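Local coordinates for protein beta-lactamase/D-alanine Carboxypeptidase (Yersinia pestis, PDB 3RJU) that probably acts as a serine hydrolase of the penicillin-binding protein and beta-lactamase family, cleaving D-alanyl peptides or beta-lactams, at residues L66-I71 against L162-L167; G22-A27 against T44-N49; A280-L283 against V288-A291. All blocks are in the same frame, centred on the assembly; numbering follows the deposited sequence. Where two conformers were deposited one is given.

Interaction 1: residues L66-I71 against L162-L167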
ATOM      1  N   LEU A  66      -1.059   2.422   2.555  1.00  7.61           N
ATOM      2  CA  LEU A  66      -1.439   2.002   3.921  1.00  7.43           C
ATOM      3  C   LEU A  66      -0.594   2.704   4.972  1.00  8.63           C
ATOM      4  O   LEU A  66      -1.064   3.010   6.069  1.00 10.05           O
ATOM      5  CB  LEU A  66      -1.304   0.484   4.089  1.00  6.87           C
ATOM      6  CG  LEU A  66      -2.068  -0.373   3.065  1.00  6.76           C
ATOM      7  CD1 LEU A  66      -1.885  -1.852   3.424  1.00  9.65           C
ATOM      8  CD2 LEU A  66      -3.541   0.031   3.048  1.00  8.91           C
HETATM    9  N   MSE A  67       0.664   2.954   4.639  1.00  8.24           N
HETATM   10  CA  MSE A  67       1.539   3.688   5.552  1.00  8.06           C
HETATM   11  C   MSE A  67       1.202   5.186   5.587  1.00  8.28           C
HETATM   12  O   MSE A  67       1.281   5.814   6.636  1.00  8.63           O
HETATM   13  CB  MSE A  67       3.011   3.444   5.192  1.00  9.66           C
HETATM   14  CG  MSE A  67       3.388   1.972   5.363  1.00  9.58           C
HETATM   15 SE   MSE A  67       5.227   1.562   5.023  0.74 12.47          SE
HETATM   16  CE  MSE A  67       5.089  -0.402   5.046  1.00 12.25           C
ATOM     17  N   THR A  68       0.844   5.763   4.448  1.00  8.03           N
ATOM     18  CA  THR A  68       0.394   7.157   4.440  1.00  7.73           C
ATOM     19  C   THR A  68      -0.833   7.305   5.326  1.00  7.55           C
ATOM     20  O   THR A  68      -0.899   8.207   6.156  1.00  9.55           O
ATOM     21  CB  THR A  68       0.063   7.619   3.026  1.00  6.93           C
ATOM     22  OG1 THR A  68       1.133   7.203   2.158  1.00  8.92           O
ATOM     23  CG2 THR A  68      -0.091   9.138   2.974  1.00  9.72           C
ATOM     24  N   SER A  69      -1.808   6.415   5.168  1.00  8.23           N
ATOM     25  CA  SER A  69      -2.983   6.463   6.051  1.00  7.46           C
ATOM     26  C   SER A  69      -2.636   6.189   7.512  1.00  8.80           C
ATOM     27  O   SER A  69      -3.223   6.793   8.421  1.00 10.40           O
ATOM     28  CB  SER A  69      -4.088   5.532   5.542  1.00  8.47           C
ATOM     29  OG  SER A  69      -4.758   6.171   4.459  1.00 10.21           O
ATOM     30  N   GLU A  70      -1.672   5.297   7.748  1.00  8.81           N
ATOM     31  CA  GLU A  70      -1.200   5.048   9.110  1.00  9.02           C
ATOM     32  C   GLU A  70      -0.684   6.337   9.754  1.00  9.45           C
ATOM     33  O   GLU A  70      -1.036   6.675  10.887  1.00  9.75           O
ATOM     34  CB  GLU A  70      -0.072   3.999   9.130  1.00  9.77           C
ATOM     35  CG  GLU A  70       0.562   3.867  10.533  1.00 10.52           C
ATOM     36  CD  GLU A  70       1.529   2.721  10.699  1.00 14.87           C
ATOM     37  OE1 GLU A  70       1.917   2.145   9.702  1.00 14.28           O
ATOM     38  OE2 GLU A  70       1.934   2.427  11.857  1.00 17.78           O
ATOM     39  N   ILE A  71       0.164   7.052   9.026  1.00  8.76           N
ATOM     40  CA  ILE A  71       0.689   8.324   9.502  1.00  9.32           C
ATOM     41  C   ILE A  71      -0.423   9.339   9.745  1.00  9.98           C
ATOM     42  O   ILE A  71      -0.417  10.030  10.772  1.00 10.63           O
ATOM     43  CB  ILE A  71       1.783   8.861   8.556  1.00  9.47           C
ATOM     44  CG1 ILE A  71       3.002   7.932   8.634  1.00 11.01           C
ATOM     45  CG2 ILE A  71       2.175  10.312   8.908  1.00  9.36           C
ATOM     46  CD1 ILE A  71       4.049   8.197   7.577  1.00 12.18           C
ATOM     47  N   LEU A 162      -2.130  10.607  -7.323  1.00  9.02           N
ATOM     48  CA  LEU A 162      -2.019  12.043  -7.074  1.00  8.17           C
ATOM     49  C   LEU A 162      -2.587  12.436  -5.703  1.00 10.28           C
ATOM     50  O   LEU A 162      -1.933  13.138  -4.931  1.00 10.16           O
ATOM     51  CB  LEU A 162      -2.768  12.812  -8.153  1.00  9.66           C
ATOM     52  CG  LEU A 162      -2.883  14.317  -7.945  1.00  9.93           C
ATOM     53  CD1 LEU A 162      -1.475  14.942  -7.849  1.00 10.31           C
ATOM     54  CD2 LEU A 162      -3.703  14.940  -9.087  1.00 11.94           C
ATOM     55  N   ALA A 163      -3.812  12.006  -5.413  1.00  9.64           N
ATOM     56  CA  ALA A 163      -4.453  12.365  -4.159  1.00  8.29           C
ATOM     57  C   ALA A 163      -3.648  11.899  -2.941  1.00  7.26           C
ATOM     58  O   ALA A 163      -3.584  12.601  -1.926  1.00  8.67           O
ATOM     59  CB  ALA A 163      -5.898  11.819  -4.116  1.00  8.11           C
ATOM     60  N   TYR A 164      -3.058  10.704  -3.028  1.00  8.31           N
ATOM     61  CA  TYR A 164      -2.271  10.162  -1.931  1.00  8.13           C
ATOM     62  C   TYR A 164      -0.939  10.894  -1.721  1.00  8.98           C
ATOM     63  O   TYR A 164      -0.471  11.022  -0.585  1.00  9.32           O
ATOM     64  CB  TYR A 164      -2.053   8.648  -2.084  1.00  8.84           C
ATOM     65  CG  TYR A 164      -2.911   7.862  -1.127  1.00  8.85           C
ATOM     66  CD1 TYR A 164      -2.445   7.543   0.139  1.00  9.52           C
ATOM     67  CD2 TYR A 164      -4.216   7.485  -1.471  1.00  8.36           C
ATOM     68  CE1 TYR A 164      -3.226   6.849   1.043  1.00  9.00           C
ATOM     69  CE2 TYR A 164      -5.015   6.792  -0.570  1.00  7.46           C
ATOM     70  CZ  TYR A 164      -4.504   6.469   0.689  1.00  7.89           C
ATOM     71  OH  TYR A 164      -5.270   5.782   1.596  1.00  8.33           O
ATOM     72  N   ASP A 165      -0.333  11.390  -2.802  1.00  7.72           N
ATOM     73  CA  ASP A 165       0.870  12.200  -2.631  1.00  8.31           C
ATOM     74  C   ASP A 165       0.524  13.591  -2.073  1.00  9.70           C
ATOM     75  O   ASP A 165       1.255  14.129  -1.230  1.00  9.41           O
ATOM     76  CB  ASP A 165       1.667  12.240  -3.930  1.00  9.57           C
ATOM     77  CG  ASP A 165       2.229  10.884  -4.271  1.00 10.78           C
ATOM     78  OD1 ASP A 165       2.792  10.266  -3.336  1.00  9.33           O
ATOM     79  OD2 ASP A 165       2.075  10.430  -5.430  1.00 11.04           O
ATOM     80  N   LEU A 166      -0.601  14.154  -2.512  1.00  9.41           N
ATOM     81  CA  LEU A 166      -1.087  15.383  -1.876  1.00  8.10           C
ATOM     82  C   LEU A 166      -1.341  15.162  -0.377  1.00  8.67           C
ATOM     83  O   LEU A 166      -1.082  16.042   0.427  1.00 10.03           O
ATOM     84  CB  LEU A 166      -2.349  15.923  -2.558  1.00  8.56           C
ATOM     85  CG  LEU A 166      -2.133  16.467  -3.981  1.00  8.78           C
ATOM     86  CD1 LEU A 166      -3.470  16.716  -4.682  1.00 10.60           C
ATOM     87  CD2 LEU A 166      -1.278  17.742  -3.983  1.00 11.09           C
ATOM     88  N   LEU A 167      -1.860  13.994  -0.013  1.00  9.30           N
ATOM     89  CA  LEU A 167      -2.060  13.667   1.394  1.00  8.90           C
ATOM     90  C   LEU A 167      -0.729  13.677   2.144  1.00  9.24           C
ATOM     91  O   LEU A 167      -0.618  14.260   3.233  1.00 10.48           O
ATOM     92  CB  LEU A 167      -2.745  12.310   1.547  1.00  7.45           C
ATOM     93  CG  LEU A 167      -2.979  11.812   2.971  1.00  7.87           C
ATOM     94  CD1 LEU A 167      -3.779  12.821   3.809  1.00  9.28           C
ATOM     95  CD2 LEU A 167      -3.677  10.444   2.939  1.00  8.56           C
TER
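Two helices of the beta-lactamase fold meet in the buried interior through Thr68 and Ser69 on helix 64-77 and Tyr164 and Leu167 on helix 162-175. The short segments run in roughly the same direction, 35° between them, with their axes 10.3 Å apart at closest approach. That gap is bridged by the Tyr164 ring, whose chi1 of -105° departs from a staggered value and carries the phenol across to the other helix. Thr68 meets the ring at its edge, with CB in the ring plane, 3.8 Å from Tyr164 CD1. About one turn after Tyr164, Leu167 brings CD2 to 3.8 Å from Thr68 CG2, the two side chains lying alongside each other but running opposite ways. Because CG2 is anti to the backbone N (the OG1 torsion is -46°), the methyl takes this apolar side while OG1 bonds to Gly225 O. At the end of the ring, Ser69 OG donates to Tyr164 OH at 2.9 Å, and that hydroxyl also bonds to Ala112 O on helix 108-113. Tyr164 also touches residues of an SxxK-type pattern, consistent with the catalytic serine and lysine of this family. Accepting from Ser69 while bonded to a carbonyl oxygen, the phenol has its buried oxygen gripped twice, which should fix the ring's direction between the helices and might polarise its O-H.

Interaction 2: residues G22-A27 against T44-N49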
ATOM      1  N   GLY A  22       3.663 -16.447 -12.927  1.00 11.57           N
ATOM      2  CA  GLY A  22       4.757 -16.228 -13.862  1.00 11.32           C
ATOM      3  C   GLY A  22       5.894 -15.429 -13.238  1.00 10.27           C
ATOM      4  O   GLY A  22       6.644 -14.757 -13.944  1.00 12.34           O
ATOM      5  N   ALA A  23       6.034 -15.487 -11.912  1.00  8.09           N
ATOM      6  CA  ALA A  23       7.081 -14.721 -11.239  1.00  9.10           C
ATOM      7  C   ALA A  23       8.489 -15.035 -11.725  1.00  9.90           C
ATOM      8  O   ALA A  23       8.839 -16.194 -11.979  1.00 11.28           O
ATOM      9  CB  ALA A  23       7.004 -14.936  -9.725  1.00 10.79           C
ATOM     10  N   VAL A  24       9.320 -13.994 -11.788  1.00 10.85           N
ATOM     11  CA  VAL A  24      10.758 -14.188 -11.923  1.00  9.59           C
ATOM     12  C   VAL A  24      11.274 -14.596 -10.539  1.00 11.00           C
ATOM     13  O   VAL A  24      11.981 -15.604 -10.381  1.00 11.77           O
ATOM     14  CB  VAL A  24      11.452 -12.892 -12.367  1.00  9.91           C
ATOM     15  CG1 VAL A  24      12.972 -13.052 -12.279  1.00 10.30           C
ATOM     16  CG2 VAL A  24      11.038 -12.513 -13.789  1.00 11.37           C
ATOM     17  N   GLY A  25      10.903 -13.807  -9.524  1.00  9.90           N
ATOM     18  CA  GLY A  25      11.204 -14.133  -8.141  1.00  9.54           C
ATOM     19  C   GLY A  25      10.013 -13.829  -7.261  1.00  9.21           C
ATOM     20  O   GLY A  25       9.157 -13.016  -7.626  1.00  9.70           O
HETATM   21  N   MSE A  26       9.955 -14.465  -6.099  1.00  9.29           N
HETATM   22  CA  MSE A  26       8.841 -14.262  -5.173  1.00  8.57           C
HETATM   23  C   MSE A  26       9.288 -14.405  -3.727  1.00  9.54           C
HETATM   24  O   MSE A  26      10.093 -15.298  -3.396  1.00 10.67           O
HETATM   25  CB  MSE A  26       7.727 -15.274  -5.453  1.00  9.20           C
HETATM   26  CG  MSE A  26       6.545 -15.163  -4.497  1.00 11.83           C
HETATM   27 SE   MSE A  26       5.142 -16.365  -5.059  0.74 17.11          SE
HETATM   28  CE  MSE A  26       4.655 -17.158  -3.415  1.00 17.02           C
ATOM     29  N   ALA A  27       8.764 -13.534  -2.859  1.00  8.90           N
ATOM     30  CA  ALA A  27       8.822 -13.775  -1.427  1.00  8.33           C
ATOM     31  C   ALA A  27       7.408 -13.762  -0.860  1.00  8.32           C
ATOM     32  O   ALA A  27       6.596 -12.892  -1.189  1.00  9.68           O
ATOM     33  CB  ALA A  27       9.684 -12.731  -0.719  1.00  8.62           C
ATOM     34  N   THR A  44      16.446 -13.380  -8.067  1.00 11.91           N
ATOM     35  CA  THR A  44      16.424 -11.937  -7.823  1.00 12.47           C
ATOM     36  C   THR A  44      16.701 -11.108  -9.081  1.00 12.95           C
ATOM     37  O   THR A  44      16.542  -9.903  -9.065  1.00 12.94           O
ATOM     38  CB  THR A  44      17.412 -11.526  -6.720  1.00 12.72           C
ATOM     39  OG1 THR A  44      18.731 -11.921  -7.110  1.00 14.43           O
ATOM     40  CG2 THR A  44      17.057 -12.179  -5.380  1.00 13.18           C
ATOM     41  N   GLN A  45      17.161 -11.757 -10.149  0.53 13.05           N
ATOM     42  CA  GLN A  45      17.281 -11.137 -11.469  0.53 15.15           C
ATOM     43  C   GLN A  45      17.152 -12.266 -12.487  0.53 15.74           C
ATOM     44  O   GLN A  45      17.632 -13.368 -12.234  0.53 16.23           O
ATOM     45  CB  GLN A  45      18.632 -10.429 -11.637  0.53 15.91           C
ATOM     46  CG  GLN A  45      18.978  -9.440 -10.528  0.53 16.83           C
ATOM     47  CD  GLN A  45      20.241  -8.628 -10.805  0.53 19.06           C
ATOM     48  OE1 GLN A  45      20.679  -8.507 -11.952  0.53 21.23           O
ATOM     49  NE2 GLN A  45      20.825  -8.063  -9.749  0.53 17.85           N
ATOM     50  N   PRO A  46      16.494 -12.013 -13.635  1.00 16.29           N
ATOM     51  CA  PRO A  46      16.330 -13.107 -14.602  1.00 18.14           C
ATOM     52  C   PRO A  46      17.662 -13.781 -14.925  1.00 19.47           C
ATOM     53  O   PRO A  46      18.618 -13.100 -15.298  1.00 20.08           O
ATOM     54  CB  PRO A  46      15.748 -12.398 -15.829  1.00 19.45           C
ATOM     55  CG  PRO A  46      14.968 -11.262 -15.213  1.00 19.10           C
ATOM     56  CD  PRO A  46      15.843 -10.773 -14.096  1.00 17.86           C
ATOM     57  N   GLY A  47      17.727 -15.095 -14.726  1.00 20.23           N
ATOM     58  CA  GLY A  47      18.903 -15.873 -15.071  1.00 20.30           C
ATOM     59  C   GLY A  47      19.999 -15.944 -14.019  1.00 20.70           C
ATOM     60  O   GLY A  47      20.976 -16.660 -14.225  1.00 23.09           O
ATOM     61  N   ASN A  48      19.860 -15.246 -12.890  1.00 19.31           N
ATOM     62  CA  ASN A  48      20.969 -15.230 -11.935  1.00 19.59           C
ATOM     63  C   ASN A  48      20.995 -16.381 -10.926  1.00 20.56           C
ATOM     64  O   ASN A  48      21.983 -16.569 -10.211  1.00 21.27           O
ATOM     65  CB  ASN A  48      21.136 -13.863 -11.245  1.00 19.53           C
ATOM     66  CG  ASN A  48      20.149 -13.628 -10.102  1.00 17.66           C
ATOM     67  OD1 ASN A  48      19.223 -14.406  -9.861  1.00 16.15           O
ATOM     68  ND2 ASN A  48      20.354 -12.533  -9.393  1.00 17.67           N
ATOM     69  N   ASN A  49      19.913 -17.151 -10.888  1.00 21.44           N
ATOM     70  CA  ASN A  49      19.809 -18.295  -9.999  1.00 23.76           C
ATOM     71  C   ASN A  49      20.075 -17.991  -8.537  1.00 21.99           C
ATOM     72  O   ASN A  49      20.548 -18.857  -7.790  1.00 23.38           O
ATOM     73  CB  ASN A  49      20.730 -19.417 -10.464  1.00 29.81           C
ATOM     74  CG  ASN A  49      19.968 -20.661 -10.786  1.00 36.35           C
ATOM     75  OD1 ASN A  49      19.510 -20.849 -11.923  1.00 39.69           O
ATOM     76  ND2 ASN A  49      19.789 -21.519  -9.782  1.00 36.69           N
TER
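Val24 and Pro46 are the two side chains that touch across residues 22-27 and 44-49. Gly22, with positive phi (64°), ends helix 6-20 in a Schellman motif, and its carbonyl oxygen bonds to Ser330 OG. Ala23 then turns its methyl to Phe18 of that same helix and to Val327. At Val24 the chain reaches the loop that follows strand 35-42. Its CG1, anti to the backbone N (chi1 171°), points at the proline, 3.9 Å from Pro46 N. Pro46 CG is 4.0 Å from the same Val24 CG1, with CD scarcely farther, and the valine thus sits against the CG-CD-N side of the ring. Val24 still bonds through its backbone to Glu43 and Thr328, so the contact sits at the start of strand 25-32, beside the loop that leaves strand 35-42. From Gly25 onward the residues are in the strand; the backbone of Met26 pairs with Phe41 and that of Ala27 with Val326. Pro46 and Gly47 are the central residues of a type II beta turn, closed by Asn48 N to Gln45 O at 3.0 Å. Asn48 ND2 reaches back to Thr44 OG1 at 2.9 Å, nearly straight at 175° and in its own amide plane. Glu43 carboxylate oxygens also take the N-H groups of Gly47 and Asn49. Polar bonds within the loop and from Glu43 shape the turn, whereas its meeting with Val24 is purely van der Waals.

Interaction 3: residues A280-L283 against V288-A291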
ATOM      1  N   ALA A 280     -14.625  -4.722  -4.235  1.00 10.25           N
ATOM      2  CA  ALA A 280     -14.472  -3.960  -3.012  1.00 10.43           C
ATOM      3  C   ALA A 280     -15.839  -3.744  -2.401  1.00 10.85           C
ATOM      4  O   ALA A 280     -16.685  -3.053  -2.971  1.00 12.61           O
ATOM      5  CB  ALA A 280     -13.812  -2.605  -3.300  1.00 10.58           C
ATOM      6  N   ASP A 281     -16.067  -4.339  -1.239  1.00 10.55           N
ATOM      7  CA  ASP A 281     -17.346  -4.152  -0.556  1.00 10.40           C
ATOM      8  C   ASP A 281     -17.377  -2.936   0.372  1.00 10.11           C
ATOM      9  O   ASP A 281     -18.454  -2.388   0.662  1.00 11.78           O
ATOM     10  CB  ASP A 281     -17.737  -5.433   0.163  1.00 11.62           C
ATOM     11  CG  ASP A 281     -18.028  -6.544  -0.813  1.00 14.13           C
ATOM     12  OD1 ASP A 281     -18.853  -6.299  -1.720  1.00 16.44           O
ATOM     13  OD2 ASP A 281     -17.412  -7.626  -0.711  1.00 14.10           O
ATOM     14  N   ALA A 282     -16.202  -2.502   0.827  1.00  8.80           N
ATOM     15  CA  ALA A 282     -16.104  -1.256   1.586  1.00  9.43           C
ATOM     16  C   ALA A 282     -14.721  -0.679   1.410  1.00  9.53           C
ATOM     17  O   ALA A 282     -13.750  -1.425   1.203  1.00 11.04           O
ATOM     18  CB  ALA A 282     -16.445  -1.463   3.085  1.00 10.20           C
ATOM     19  N   LEU A 283     -14.629   0.648   1.461  1.00  8.65           N
ATOM     20  CA  LEU A 283     -13.349   1.328   1.338  1.00  8.74           C
ATOM     21  C   LEU A 283     -12.963   1.922   2.681  1.00  9.34           C
ATOM     22  O   LEU A 283     -13.790   2.582   3.346  1.00  9.79           O
ATOM     23  CB  LEU A 283     -13.445   2.460   0.310  1.00  9.33           C
ATOM     24  CG  LEU A 283     -13.933   2.098  -1.096  1.00 11.46           C
ATOM     25  CD1 LEU A 283     -13.766   3.283  -2.050  1.00 10.85           C
ATOM     26  CD2 LEU A 283     -13.251   0.862  -1.620  1.00 12.82           C
ATOM     27  N   VAL A 288      -8.858  -1.950   1.647  1.00  7.64           N
ATOM     28  CA  VAL A 288     -10.063  -2.332   0.947  1.00  8.21           C
ATOM     29  C   VAL A 288     -10.612  -3.584   1.608  1.00  8.11           C
ATOM     30  O   VAL A 288      -9.857  -4.534   1.858  1.00  9.96           O
ATOM     31  CB  VAL A 288      -9.769  -2.618  -0.540  1.00  8.29           C
ATOM     32  CG1 VAL A 288     -11.004  -3.254  -1.256  1.00 11.08           C
ATOM     33  CG2 VAL A 288      -9.334  -1.331  -1.240  1.00  8.97           C
ATOM     34  N   TYR A 289     -11.922  -3.597   1.864  1.00  8.17           N
ATOM     35  CA  TYR A 289     -12.553  -4.746   2.492  1.00 10.08           C
ATOM     36  C   TYR A 289     -13.383  -5.507   1.480  1.00 11.09           C
ATOM     37  O   TYR A 289     -14.152  -4.911   0.725  1.00 11.86           O
ATOM     38  CB  TYR A 289     -13.449  -4.318   3.659  1.00 10.81           C
ATOM     39  CG  TYR A 289     -14.245  -5.458   4.250  1.00 11.59           C
ATOM     40  CD1 TYR A 289     -13.617  -6.449   4.991  1.00 12.92           C
ATOM     41  CD2 TYR A 289     -15.627  -5.537   4.073  1.00 11.83           C
ATOM     42  CE1 TYR A 289     -14.341  -7.506   5.537  1.00 13.85           C
ATOM     43  CE2 TYR A 289     -16.364  -6.594   4.614  1.00 13.83           C
ATOM     44  CZ  TYR A 289     -15.712  -7.565   5.353  1.00 14.49           C
ATOM     45  OH  TYR A 289     -16.416  -8.617   5.894  1.00 17.63           O
HETATM   46  N   MSE A 290     -13.198  -6.824   1.458  1.00 10.06           N
HETATM   47  CA  MSE A 290     -14.028  -7.718   0.654  1.00 10.64           C
HETATM   48  C   MSE A 290     -14.805  -8.608   1.598  1.00 10.31           C
HETATM   49  O   MSE A 290     -14.210  -9.303   2.434  1.00 11.36           O
HETATM   50  CB  MSE A 290     -13.152  -8.572  -0.276  1.00 12.09           C
HETATM   51  CG  MSE A 290     -12.268  -7.733  -1.204  1.00 12.12           C
HETATM   52 SE   MSE A 290     -11.296  -8.748  -2.535  0.78 13.55          SE
HETATM   53  CE  MSE A 290     -10.404 -10.041  -1.393  1.00 14.36           C
ATOM     54  N   ALA A 291     -16.134  -8.578   1.494  1.00 10.93           N
ATOM     55  CA  ALA A 291     -16.968  -9.402   2.364  1.00 13.14           C
ATOM     56  C   ALA A 291     -16.850 -10.884   2.000  1.00 13.58           C
ATOM     57  O   ALA A 291     -16.503 -11.217   0.871  1.00 14.18           O
ATOM     58  CB  ALA A 291     -18.407  -8.973   2.273  1.00 14.46           C
TER
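Asp281 reaches over to Ala291, and its side chain can be traced from root to carboxylate. CB lies beside Tyr289 O and Ala291 N, 3.7 Å from the former, and sits oblique to the Tyr289 ring. With chi1 at -66°, CG is anti to the carbonyl carbon and comes 3.9 Å from Ala291 CB. At the tip, OD2 accepts from Ala291 N at 2.7 Å through its anti lone pair (N-H...O angle 155°), and the same oxygen forms a salt bridge with Lys293. OD1 is held by Gln279 NE2, so both oxygens are bonded and the carboxylate's rotation is restrained. The backbone that carries this side chain forms a classic beta bulge: Asp281 and Ala282 both face Tyr289, whose carbonyl oxygen accepts from Asp281 N at 2.8 Å and from Ala282 N at 3.2 Å. The bulge belongs to the hairpin of strands 282-284 and 288-290, which sits in the large antiparallel sheet between strands 261-264 and 299-306. Tyr289 N returns a nearly straight bond (172°) to Ala282 O at 2.9 Å, completing the hydrogen-bonded pair. On the Tyr289 face of the sheet, Ala282 CB approaches Tyr289 CB to 4.2 Å, while Ala291 N stands over one face of the phenol ring, offset toward its rim. On the face that carries Val288 and Leu283, Val288 CG1 meets Ala280 CB at 3.5 Å, and Met274 touches both residues.

Burial and chemistry vary together across the three contacts. Interaction 1 is the buried one, joining two helices through side chains alone, its centre about 9 Å from the centre of the chain; interaction 2 lies on the surface, its centre about 22 Å from that point, and depends on one apolar touch; interaction 3, partly buried, is built chiefly from backbone bonds. Interactions 2 and 3 both reach the eight-stranded antiparallel sheet, the former at the end of the 25-32/35-42 hairpin and the latter near the opposite edge, their centres 32 Å apart. Interaction 1 lies closer to interaction 3, nearest atoms about 6 Å, yet they do not touch. Their segments follow one another along the chain without interleaving.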